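Local coordinates for 4-alpha-glucanotransferase (PDB 6M6T), which is an amylomaltase, or disproportionating enzyme, of the 4-alpha-glucanotransferase family, built around a TIM barrel, at residues E399-G403 with M448-L452. Residues are numbered along the deposited sequence; the frame is centred on the assembly and turned at random.
Sequences EVING and MQDLL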
# COMPACT_ATOMS: atom_id res chain seq x y z
N GLU A 399 -7.19 -2.69 14.53
CA GLU A 399 -7.12 -4.03 15.07
C GLU A 399 -7.91 -5.00 14.20
O GLU A 399 -8.78 -4.60 13.43
CB GLU A 399 -7.66 -4.03 16.49
CG GLU A 399 -7.13 -2.88 17.31
CD GLU A 399 -7.98 -2.58 18.51
OE1 GLU A 399 -8.91 -1.74 18.39
OE2 GLU A 399 -7.72 -3.19 19.58
N VAL A 400 -7.57 -6.28 14.28
CA VAL A 400 -8.49 -7.27 13.75
C VAL A 400 -9.73 -7.28 14.63
O VAL A 400 -9.66 -6.96 15.82
CB VAL A 400 -7.84 -8.67 13.67
CG1 VAL A 400 -6.51 -8.60 12.93
CG2 VAL A 400 -7.69 -9.24 15.07
N ILE A 401 -10.88 -7.65 14.04
CA ILE A 401 -12.16 -7.58 14.75
C ILE A 401 -12.08 -8.34 16.07
O ILE A 401 -12.57 -7.87 17.11
CB ILE A 401 -13.30 -8.14 13.87
CG1 ILE A 401 -13.57 -7.23 12.68
CG2 ILE A 401 -14.58 -8.33 14.70
CD1 ILE A 401 -14.37 -7.91 11.62
N ASN A 402 -11.47 -9.52 16.05
CA ASN A 402 -11.30 -10.26 17.29
C ASN A 402 -10.53 -9.45 18.31
O ASN A 402 -10.81 -9.55 19.51
CB ASN A 402 -10.59 -11.58 17.04
CG ASN A 402 -11.56 -12.67 16.72
OD1 ASN A 402 -12.70 -12.64 17.17
ND2 ASN A 402 -11.11 -13.64 15.93
N GLY A 403 -9.57 -8.65 17.85
CA GLY A 403 -8.83 -7.79 18.76
C GLY A 403 -9.63 -6.58 19.21
O GLY A 403 -9.64 -6.24 20.40
N MET A 448 -9.03 -10.21 5.25
CA MET A 448 -8.81 -11.66 5.23
C MET A 448 -8.47 -12.22 6.61
O MET A 448 -8.73 -13.41 6.86
CB MET A 448 -7.71 -12.00 4.22
CG MET A 448 -7.32 -13.48 4.15
SD MET A 448 -8.65 -14.55 3.55
CE MET A 448 -8.95 -13.84 1.97
N GLN A 449 -7.94 -11.40 7.51
CA GLN A 449 -7.73 -11.86 8.89
C GLN A 449 -9.04 -12.32 9.51
O GLN A 449 -9.16 -13.45 9.99
CB GLN A 449 -7.11 -10.75 9.74
CG GLN A 449 -5.61 -10.61 9.65
CD GLN A 449 -5.19 -9.71 8.51
OE1 GLN A 449 -5.83 -9.69 7.43
NE2 GLN A 449 -4.13 -8.95 8.73
N ASP A 450 -10.06 -11.44 9.47
CA ASP A 450 -11.32 -11.68 10.17
C ASP A 450 -12.15 -12.77 9.51
O ASP A 450 -12.89 -13.48 10.20
CB ASP A 450 -12.10 -10.38 10.26
CG ASP A 450 -11.27 -9.25 10.84
OD1 ASP A 450 -10.54 -9.51 11.83
OD2 ASP A 450 -11.33 -8.11 10.30
N LEU A 451 -12.05 -12.92 8.20
CA LEU A 451 -12.70 -14.04 7.53
C LEU A 451 -12.23 -15.38 8.10
O LEU A 451 -13.03 -16.31 8.24
CB LEU A 451 -12.43 -13.97 6.04
CG LEU A 451 -13.14 -15.07 5.29
CD1 LEU A 451 -14.45 -14.55 4.76
CD2 LEU A 451 -12.24 -15.55 4.18
N LEU A 452 -10.96 -15.50 8.46
CA LEU A 452 -10.45 -16.71 9.11
C LEU A 452 -10.48 -16.63 10.63
O LEU A 452 -9.91 -17.52 11.28
CB LEU A 452 -9.01 -17.00 8.66
CG LEU A 452 -8.74 -16.76 7.19
CD1 LEU A 452 -7.23 -16.65 6.96
CD2 LEU A 452 -9.37 -17.84 6.32
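Asp-450 reaches across to the first turn of helix 401-404 and takes the backbone N-H of Ile-401 on its OD1, the single hydrogen bond between 399-403 and 448-452. The N-to-OD1 distance is 2.9 Å and the N-H...O angle a moderately bent 147°; the donor arrives from above the carboxylate, 46° out of its plane. An aspartate suits this place because the first amides of a helix have no partner in a preceding turn, and the start of the helix would probably favour a negative charge. The N-cap residue, Val-400, has no side-chain acceptor; the oxygen is supplied instead by Asp-450, far along the sequence.

Around that bond the carboxylate lies between aliphatic groups. With CG of Asp-450 turned anti to its carbonyl carbon, OD1 passes beside CB of Val-400, while OD2 sits against CG1 and CD1 of Ile-401. The isoleucine is extended about CB-CG1 (chi2 164°), which carries CD1 over the carboxylate to a point 3.3 Å from OD2. Ile-401 also packs on Ala-393, Thr-429 and Val-432, a buried, largely aliphatic setting that suits its branched hydrocarbon chain.

On the other flank, Val-400 meets Gln-449 at roughly a right angle, CG1 lying 3.9 Å from CB of the glutamine. The valine's compact branching lets it touch both Asp-450 and Gln-449. Glutamine fits because its CB and CG pack on the valine while the chain bends at chi2 and NE2 donates to Ser-458 O.

Helix 448-451 directly follows strand 443-447, the eighth of the parallel barrel, and 399-403 comes after the seventh, 389-392. The contact thus joins two neighbouring post-strand segments of a TIM barrel through an aspartate of one that accepts the first N-H of the short helix in the other.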